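Local coordinates for arginase (Thermus thermophilus, PDB 2EF4), which probably hydrolyses L-arginine to urea and L-ornithine, with two manganese ions bound per subunit, at residues A[6-11]-A[46-51]; A[17-22]-A[93-98]; A[101-106]-A[154-159]; A[184-189]-A[201-206]. One frame throughout, in Å; residues are numbered along the deposited sequence.

Contact 1 (A[6-11]-A[46-51]); sequences VGVPMD and GDVPVS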
# COMPACT_ATOMS: atom_id res chain seq x y z
N VAL A 6 -4.51 32.91 -1.90
CA VAL A 6 -4.63 32.92 -3.35
C VAL A 6 -3.90 31.70 -3.89
O VAL A 6 -2.83 31.34 -3.40
CB VAL A 6 -4.03 34.21 -3.99
CG1 VAL A 6 -2.58 34.38 -3.58
CG2 VAL A 6 -4.14 34.13 -5.50
N GLY A 7 -4.49 31.04 -4.88
CA GLY A 7 -3.86 29.86 -5.43
C GLY A 7 -3.37 30.10 -6.84
O GLY A 7 -3.89 30.97 -7.54
N VAL A 8 -2.36 29.33 -7.23
CA VAL A 8 -1.78 29.42 -8.57
C VAL A 8 -1.68 27.98 -9.07
O VAL A 8 -0.64 27.33 -8.89
CB VAL A 8 -0.38 30.08 -8.54
CG1 VAL A 8 0.10 30.39 -9.95
CG2 VAL A 8 -0.43 31.36 -7.72
N PRO A 9 -2.76 27.46 -9.67
CA PRO A 9 -2.82 26.09 -10.20
C PRO A 9 -1.95 25.99 -11.44
O PRO A 9 -2.45 25.86 -12.56
CB PRO A 9 -4.30 25.92 -10.53
CG PRO A 9 -4.66 27.29 -11.05
CD PRO A 9 -3.99 28.21 -10.02
N MET A 10 -0.64 26.06 -11.23
CA MET A 10 0.31 26.03 -12.32
C MET A 10 1.15 24.77 -12.37
O MET A 10 1.73 24.35 -11.37
CB MET A 10 1.22 27.25 -12.21
CG MET A 10 2.19 27.41 -13.36
SD MET A 10 3.07 28.98 -13.31
CE MET A 10 4.45 28.51 -12.42
N ASP A 11 1.23 24.18 -13.56
CA ASP A 11 2.00 22.95 -13.79
C ASP A 11 2.56 23.10 -15.19
O ASP A 11 2.17 22.38 -16.11
CB ASP A 11 1.07 21.74 -13.73
CG ASP A 11 1.81 20.41 -13.83
OD1 ASP A 11 3.06 20.40 -13.91
OD2 ASP A 11 1.12 19.36 -13.83
N GLY A 46 -9.35 33.37 -4.27
CA GLY A 46 -9.52 32.50 -5.42
C GLY A 46 -8.21 32.12 -6.08
O GLY A 46 -7.17 32.09 -5.43
N ASP A 47 -8.27 31.85 -7.39
CA ASP A 47 -7.09 31.45 -8.14
C ASP A 47 -6.67 32.42 -9.23
O ASP A 47 -7.49 33.14 -9.80
CB ASP A 47 -7.30 30.08 -8.78
CG ASP A 47 -7.24 28.93 -7.78
OD1 ASP A 47 -6.84 29.15 -6.62
OD2 ASP A 47 -7.58 27.79 -8.17
N VAL A 48 -5.37 32.42 -9.52
CA VAL A 48 -4.81 33.24 -10.58
C VAL A 48 -5.01 32.45 -11.86
O VAL A 48 -4.70 31.24 -11.91
CB VAL A 48 -3.30 33.49 -10.36
CG1 VAL A 48 -2.66 33.95 -11.65
CG2 VAL A 48 -3.09 34.53 -9.27
N PRO A 49 -5.54 33.09 -12.91
CA PRO A 49 -5.74 32.39 -14.18
C PRO A 49 -4.41 31.85 -14.68
O PRO A 49 -3.43 32.59 -14.76
CB PRO A 49 -6.29 33.48 -15.10
CG PRO A 49 -7.03 34.38 -14.15
CD PRO A 49 -6.08 34.46 -12.97
N VAL A 50 -4.36 30.57 -15.01
CA VAL A 50 -3.12 30.00 -15.52
C VAL A 50 -3.38 29.16 -16.76
O VAL A 50 -4.32 28.36 -16.78
CB VAL A 50 -2.41 29.09 -14.48
CG1 VAL A 50 -1.02 28.71 -15.00
CG2 VAL A 50 -2.32 29.77 -13.13
N SER A 51 -2.55 29.34 -17.79
CA SER A 51 -2.67 28.58 -19.02
C SER A 51 -2.25 27.12 -18.68
O SER A 51 -1.46 26.89 -17.83
CB SER A 51 -1.71 29.14 -20.03
O HOH W 1 -1.08 25.12 -15.54
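V6 starts the contact with its CG2 branch, which packs obliquely on V48 CG2 at 3.9 Å. G7 then forms a parallel bridge with D47. Its N gives a bond of 2.9 Å to G46 O, N-H...O angle 164°, and its O accepts from V48 N at 2.9 Å. D47 OD1 rests 3.3 Å from G7 CA, while the main partner of this carboxylate is R27, a salt bridge within the chain. V8 sends CG1 across V50 CG2 at about a right angle. P9 sits at the centre of an inverse gamma turn, closed by M10 N on V8 O, and here the sheet pairing gives way to packing. Its CD lies 3.6 Å from V48 O and 3.9 Å from V50 CG2. M10 reaches V50 CG1 with CG at 3.8 Å, but the end of its chain leads away and touches S97. Water 1 joins D11 N to S51 O where the segments part. The two parallel strands of the arginase sheet are thus held by backbone bonds at G7, and the loops beyond them by valine, proline and methionine carbons, so the hold there is mainly apolar.

Contact 2 (A[17-22]-A[93-98]); sequences RGVDMG and GGDHSL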
# COMPACT_ATOMS: atom_id res chain seq x y z
N ARG A 17 3.47 17.55 -14.08
CA ARG A 17 3.85 16.82 -12.88
C ARG A 17 2.62 16.64 -12.00
O ARG A 17 2.62 15.80 -11.10
CB ARG A 17 4.95 17.57 -12.11
CG ARG A 17 6.31 17.63 -12.84
CD ARG A 17 7.37 18.37 -12.01
NE ARG A 17 6.97 19.76 -11.77
CZ ARG A 17 7.39 20.50 -10.75
NH1 ARG A 17 8.24 19.99 -9.86
NH2 ARG A 17 6.95 21.74 -10.61
N GLY A 18 1.58 17.42 -12.27
CA GLY A 18 0.35 17.33 -11.50
C GLY A 18 0.23 18.31 -10.35
O GLY A 18 -0.74 18.27 -9.59
N VAL A 19 1.19 19.22 -10.21
CA VAL A 19 1.15 20.16 -9.11
C VAL A 19 0.10 21.27 -9.22
O VAL A 19 -0.12 22.01 -8.26
CB VAL A 19 2.54 20.79 -8.85
CG1 VAL A 19 3.55 19.67 -8.56
CG2 VAL A 19 2.98 21.62 -10.04
N ASP A 20 -0.56 21.38 -10.37
CA ASP A 20 -1.59 22.39 -10.56
C ASP A 20 -2.77 22.10 -9.64
O ASP A 20 -3.60 22.97 -9.37
CB ASP A 20 -2.06 22.43 -12.01
CG ASP A 20 -2.54 21.08 -12.52
OD1 ASP A 20 -1.76 20.10 -12.43
OD2 ASP A 20 -3.68 20.99 -13.01
N MET A 21 -2.84 20.87 -9.15
CA MET A 21 -3.90 20.45 -8.24
C MET A 21 -3.55 20.76 -6.78
O MET A 21 -4.35 20.48 -5.87
CB MET A 21 -4.17 18.95 -8.39
CG MET A 21 -5.02 18.60 -9.60
SD MET A 21 -4.82 16.90 -10.18
CE MET A 21 -5.46 16.06 -8.91
N GLY A 22 -2.37 21.34 -6.56
CA GLY A 22 -1.94 21.67 -5.21
C GLY A 22 -2.87 22.60 -4.44
O GLY A 22 -3.21 22.35 -3.29
N GLY A 93 0.14 26.74 -4.13
CA GLY A 93 0.49 26.43 -5.49
C GLY A 93 0.86 25.04 -5.91
O GLY A 93 0.64 24.02 -5.23
N GLY A 94 1.41 25.07 -7.12
CA GLY A 94 1.95 23.94 -7.80
C GLY A 94 3.36 24.46 -8.01
O GLY A 94 4.06 24.72 -7.03
N ASP A 95 3.76 24.66 -9.27
CA ASP A 95 5.10 25.14 -9.63
C ASP A 95 5.71 26.20 -8.74
O ASP A 95 5.09 27.22 -8.47
CB ASP A 95 5.12 25.67 -11.05
CG ASP A 95 4.98 24.59 -12.08
OD1 ASP A 95 5.23 23.43 -11.71
OD2 ASP A 95 4.63 24.90 -13.24
N HIS A 96 6.96 25.99 -8.32
CA HIS A 96 7.62 26.98 -7.47
C HIS A 96 7.91 28.26 -8.24
O HIS A 96 8.34 29.26 -7.66
CB HIS A 96 8.92 26.40 -6.89
CG HIS A 96 9.25 26.94 -5.53
ND1 HIS A 96 10.10 26.29 -4.66
CD2 HIS A 96 8.80 28.03 -4.88
CE1 HIS A 96 10.14 26.96 -3.52
NE2 HIS A 96 9.36 28.02 -3.62
N SER A 97 7.67 28.22 -9.54
CA SER A 97 7.88 29.37 -10.40
C SER A 97 7.05 30.55 -9.94
O SER A 97 7.41 31.71 -10.16
CB SER A 97 7.48 29.03 -11.83
OG SER A 97 8.23 27.95 -12.34
N LEU A 98 5.93 30.27 -9.29
CA LEU A 98 5.04 31.32 -8.82
C LEU A 98 5.72 32.28 -7.84
O LEU A 98 5.35 33.46 -7.76
CB LEU A 98 3.80 30.69 -8.18
CG LEU A 98 3.96 29.98 -6.84
CD1 LEU A 98 3.96 31.01 -5.72
CD2 LEU A 98 2.82 28.98 -6.64
O HOH W 2 5.58 21.40 -13.55
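R17 and D95 join two loops beside the manganese site, the second of which carries the metal ligand H96. The bond is a salt bridge from R17 NH2 to D95 OD1, 2.7 Å long with an N-H...O angle of 148°. The oxygen lies in the guanidinium plane, at its edge. It is met on its anti side, 26° out of the carboxylate plane. A bend of the arginine chain at chi3 (-61°) brings NH2 to D95. Water 2 closes a second path: it accepts from R17 NE at 2.8 Å and donates to D95 OD1 at 2.8 Å. One carboxylate oxygen is therefore gripped twice by the same guanidinium, once directly and once through water. D95 OD2 is taken by L12 N, and R17 NH1 pairs with E262. Beside the salt bridge, V19 CG2 lies 3.2 Å from D95 N and 3.3 Å from D95 OD1. At the far end G22 CA makes a C-H...O contact with G93 O at 3.5 Å. E262 also accepts from H96 N, so R17 and the ligand loop share a carboxylate. Both loops follow parallel strands, 2-8 and 87-93, as in the arginase fold, where the metal site lies at the carboxyl ends of the sheet strands.

Contact 3 (A[101-106]-A[154-159]); sequences GSVAGA and FRAVDP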
# COMPACT_ATOMS: atom_id res chain seq x y z
N GLY A 101 6.57 35.73 -8.64
CA GLY A 101 5.49 36.68 -8.48
C GLY A 101 5.10 36.95 -7.03
O GLY A 101 4.87 38.10 -6.68
N SER A 102 5.03 35.93 -6.19
CA SER A 102 4.66 36.14 -4.79
C SER A 102 5.69 36.97 -4.03
O SER A 102 5.33 37.91 -3.32
CB SER A 102 4.47 34.79 -4.07
OG SER A 102 5.69 34.07 -3.96
N VAL A 103 6.97 36.63 -4.18
CA VAL A 103 8.02 37.39 -3.48
C VAL A 103 8.08 38.84 -3.96
O VAL A 103 8.11 39.77 -3.15
CB VAL A 103 9.40 36.72 -3.65
CG1 VAL A 103 10.50 37.66 -3.14
CG2 VAL A 103 9.43 35.40 -2.87
N ALA A 104 8.08 39.03 -5.27
CA ALA A 104 8.14 40.37 -5.85
C ALA A 104 6.89 41.17 -5.50
O ALA A 104 6.96 42.39 -5.34
CB ALA A 104 8.28 40.27 -7.36
N GLY A 105 5.76 40.49 -5.36
CA GLY A 105 4.52 41.18 -5.04
C GLY A 105 4.33 41.46 -3.56
O GLY A 105 3.97 42.57 -3.17
N ALA A 106 4.58 40.45 -2.73
CA ALA A 106 4.42 40.59 -1.29
C ALA A 106 5.49 41.49 -0.67
O ALA A 106 5.34 41.95 0.46
CB ALA A 106 4.45 39.22 -0.62
N PHE A 154 10.47 40.25 -12.05
CA PHE A 154 10.52 39.71 -10.69
C PHE A 154 11.75 39.91 -9.79
O PHE A 154 11.71 39.49 -8.63
CB PHE A 154 10.17 38.22 -10.77
CG PHE A 154 8.97 37.94 -11.65
CD1 PHE A 154 7.69 38.37 -11.28
CD2 PHE A 154 9.12 37.26 -12.86
CE1 PHE A 154 6.58 38.13 -12.11
CE2 PHE A 154 8.02 37.01 -13.70
CZ PHE A 154 6.75 37.45 -13.33
N ARG A 155 12.82 40.52 -10.29
CA ARG A 155 14.00 40.75 -9.46
C ARG A 155 13.56 41.56 -8.23
O ARG A 155 13.20 42.74 -8.35
CB ARG A 155 15.04 41.52 -10.27
CG ARG A 155 16.28 41.99 -9.52
CD ARG A 155 17.25 42.55 -10.57
NE ARG A 155 18.50 43.13 -10.09
CZ ARG A 155 19.20 42.73 -9.03
NH1 ARG A 155 20.33 43.35 -8.72
NH2 ARG A 155 18.76 41.73 -8.25
N ALA A 156 13.58 40.95 -7.05
CA ALA A 156 13.11 41.65 -5.87
C ALA A 156 13.97 41.51 -4.63
O ALA A 156 13.71 42.17 -3.62
CB ALA A 156 11.68 41.19 -5.54
N VAL A 157 15.00 40.68 -4.68
CA VAL A 157 15.82 40.50 -3.50
C VAL A 157 17.31 40.45 -3.79
O VAL A 157 17.74 40.15 -4.90
CB VAL A 157 15.43 39.21 -2.73
CG1 VAL A 157 15.85 37.98 -3.53
CG2 VAL A 157 16.09 39.20 -1.36
N ASP A 158 18.10 40.78 -2.77
CA ASP A 158 19.54 40.74 -2.91
C ASP A 158 19.95 39.37 -2.38
O ASP A 158 19.48 38.93 -1.34
CB ASP A 158 20.20 41.85 -2.09
CG ASP A 158 21.72 41.85 -2.21
OD1 ASP A 158 22.37 40.95 -1.64
OD2 ASP A 158 22.26 42.74 -2.89
N PRO A 159 20.82 38.66 -3.12
CA PRO A 159 21.27 37.34 -2.68
C PRO A 159 21.78 37.31 -1.24
O PRO A 159 21.79 36.26 -0.61
CB PRO A 159 22.34 36.96 -3.71
CG PRO A 159 22.68 38.27 -4.43
CD PRO A 159 21.37 38.99 -4.45
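F154 and A156 pack on G101, V103 and A104 of a helix whose shortest backbone bond in this part, A106 N to S102 O, is 2.7 Å; no hydrogen bond crosses to the other segment. A104 meets both F154 and A156. Its CB lies 3.7 Å from F154 O and comes in at the edge of the phenyl ring, near the ring plane, with CD1 4.4 Å off. A156 CB also meets A104, 3.6 Å from A104 CA. The small methyls let the helix and the loop come close, with the CA atoms of A104 and A156 5.1 Å apart. This loop leads from helix 148-154, whose last residue is F154, into strand 162-167, and helix 99-106 follows strand 87-93: the contact joins helix 99-106 to the loop between helix 148-154 and strand 162-167 in the alpha/beta arginase fold. F154 CG is anti to its own carbonyl carbon (chi1 -45°), which directs the ring along the start of the helix. There CD1 lies 3.9 Å from both G101 N and G101 CA. The ring also touches A73 of helix 66-81. V103 adds CG1, at 4.4 Å from A156 CB, and L142 of helix 138-142 touches V103 too. L142 makes backbone hydrogen bonds with A156 and V157.

Contact 4 (A[184-189]-A[201-206]); sequences RVYTMH and EEVLKH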
# COMPACT_ATOMS: atom_id res chain seq x y z
N ARG A 184 23.60 32.29 1.34
CA ARG A 184 23.73 31.46 2.52
C ARG A 184 22.92 30.17 2.29
O ARG A 184 21.72 30.23 2.01
CB ARG A 184 23.21 32.22 3.74
CG ARG A 184 23.23 31.43 5.03
CD ARG A 184 24.63 30.95 5.37
NE ARG A 184 25.49 32.02 5.87
CZ ARG A 184 25.31 32.65 7.03
NH1 ARG A 184 24.29 32.33 7.82
NH2 ARG A 184 26.16 33.59 7.41
N VAL A 185 23.58 29.02 2.40
CA VAL A 185 22.90 27.75 2.19
C VAL A 185 23.06 26.72 3.30
O VAL A 185 24.17 26.33 3.64
CB VAL A 185 23.38 27.08 0.90
CG1 VAL A 185 22.54 25.82 0.65
CG2 VAL A 185 23.31 28.05 -0.25
N TYR A 186 21.94 26.25 3.84
CA TYR A 186 21.97 25.22 4.87
C TYR A 186 21.39 23.95 4.22
O TYR A 186 20.17 23.80 4.09
CB TYR A 186 21.13 25.63 6.08
CG TYR A 186 21.70 26.78 6.88
CD1 TYR A 186 22.79 26.59 7.73
CD2 TYR A 186 21.16 28.07 6.78
CE1 TYR A 186 23.32 27.65 8.47
CE2 TYR A 186 21.68 29.13 7.52
CZ TYR A 186 22.76 28.91 8.36
OH TYR A 186 23.28 29.96 9.10
N THR A 187 22.28 23.06 3.80
CA THR A 187 21.88 21.81 3.16
C THR A 187 21.57 20.82 4.27
O THR A 187 21.75 21.13 5.45
CB THR A 187 23.02 21.22 2.30
OG1 THR A 187 24.04 20.68 3.16
CG2 THR A 187 23.64 22.30 1.41
N MET A 188 21.11 19.62 3.89
CA MET A 188 20.79 18.60 4.88
C MET A 188 22.01 18.24 5.72
O MET A 188 21.87 17.72 6.82
CB MET A 188 20.23 17.33 4.22
CG MET A 188 18.78 17.43 3.76
SD MET A 188 17.65 18.01 5.05
CE MET A 188 17.82 16.75 6.29
N HIS A 189 23.21 18.52 5.19
CA HIS A 189 24.44 18.25 5.92
C HIS A 189 24.46 19.12 7.17
O HIS A 189 24.79 18.66 8.26
CB HIS A 189 25.68 18.58 5.08
CG HIS A 189 25.93 17.64 3.95
ND1 HIS A 189 25.98 18.06 2.64
CD2 HIS A 189 26.20 16.31 3.93
CE1 HIS A 189 26.27 17.03 1.86
NE2 HIS A 189 26.41 15.96 2.62
N GLU A 201 17.87 29.92 14.16
CA GLU A 201 18.41 31.10 14.83
C GLU A 201 19.37 31.84 13.92
O GLU A 201 19.35 33.07 13.85
CB GLU A 201 19.14 30.69 16.10
CG GLU A 201 18.23 30.48 17.29
CD GLU A 201 18.72 29.34 18.17
OE1 GLU A 201 19.95 29.08 18.17
OE2 GLU A 201 17.88 28.72 18.86
N GLU A 202 20.22 31.08 13.24
CA GLU A 202 21.19 31.66 12.31
C GLU A 202 20.50 32.30 11.12
O GLU A 202 21.02 33.24 10.52
CB GLU A 202 22.16 30.58 11.84
CG GLU A 202 23.26 30.30 12.84
CD GLU A 202 24.22 29.22 12.39
OE1 GLU A 202 24.54 29.17 11.18
OE2 GLU A 202 24.67 28.44 13.26
N VAL A 203 19.32 31.78 10.78
CA VAL A 203 18.55 32.32 9.66
C VAL A 203 18.06 33.70 10.06
O VAL A 203 18.25 34.68 9.34
CB VAL A 203 17.32 31.45 9.34
CG1 VAL A 203 16.37 32.19 8.41
CG2 VAL A 203 17.78 30.15 8.70
N LEU A 204 17.43 33.77 11.23
CA LEU A 204 16.91 35.02 11.75
C LEU A 204 18.01 36.07 11.94
O LEU A 204 17.81 37.26 11.67
CB LEU A 204 16.17 34.75 13.07
CG LEU A 204 14.89 33.91 12.91
CD1 LEU A 204 14.25 33.59 14.27
CD2 LEU A 204 13.91 34.68 12.02
N LYS A 205 19.18 35.61 12.38
CA LYS A 205 20.31 36.50 12.60
C LYS A 205 20.87 36.99 11.28
O LYS A 205 21.10 38.19 11.09
CB LYS A 205 21.40 35.76 13.39
CG LYS A 205 22.56 36.64 13.83
CD LYS A 205 22.10 37.71 14.83
CE LYS A 205 23.29 38.53 15.34
NZ LYS A 205 22.91 39.43 16.47
N HIS A 206 21.07 36.06 10.34
CA HIS A 206 21.61 36.41 9.03
C HIS A 206 20.71 37.41 8.31
O HIS A 206 21.18 38.18 7.47
CB HIS A 206 21.75 35.17 8.15
CG HIS A 206 22.35 35.45 6.81
ND1 HIS A 206 23.70 35.70 6.63
CD2 HIS A 206 21.79 35.54 5.58
CE1 HIS A 206 23.94 35.93 5.36
NE2 HIS A 206 22.80 35.83 4.69
O HOH W 3 22.66 34.84 1.72
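Y186 and E202 make the hydrogen bond of this contact: Y186 OH donates to E202 OE1 at 2.6 Å. The oxygen is met on its anti side, 19° out of the carboxylate plane, and ring and carboxylate are turned 61° apart. A weak bond from R184 NH1 also reaches Y186 OH at 2.9 Å, so the hydroxyl has partners on both segments. E202 OE2 forms a salt bridge with R198. Water 3 accepts from R184 N and lies within hydrogen-bonding distance of H206 NE2. The segments belong to a beta-alpha-beta crossover: strand 184-187, an outermost strand of the sheet within this chain, leads through helices 188-194 and 196-206 to parallel strand 212-217. Strand and helix run antiparallel here, at 172°, with axes 10.8 Å apart. R184 and H206 meet through a CH-pi contact and close packing: R184 CB sits over one face of the imidazole, 4.0 Å from its centroid. Bends at chi2 and chi3 then bring the guanidinium beside the histidine, with H206 ND1 3.2 Å above the guanidinium plane and no hydrogen bond between them. Apolar packing is light: Y186 CE2 touches V203 CG2 at 4.2 Å, and both side chains meet V163.

Overall arrangement
Contacts 2 and 3 are buried, while contacts 1 and 4 are partly buried and involve the two outermost strands, within the chain, of the same parallel sheet, 41-47 and 184-187, on opposite sides of the chain's centre. Contact 1 is strand beside strand, held by backbone bonds and, past the strands, apolar carbons; contact 4 is strand against helix, held by polar side chains. Contact 3 is apolar, its centre about 18 Å from that of contact 2, although their segments adjoin in sequence. Contacts 1 and 2 touch: D11 OD1 lies 2.9 Å from R17 N, a probable hydrogen bond. Contact 2 also reaches the second subunit through D20, and contact 4 the third through V185.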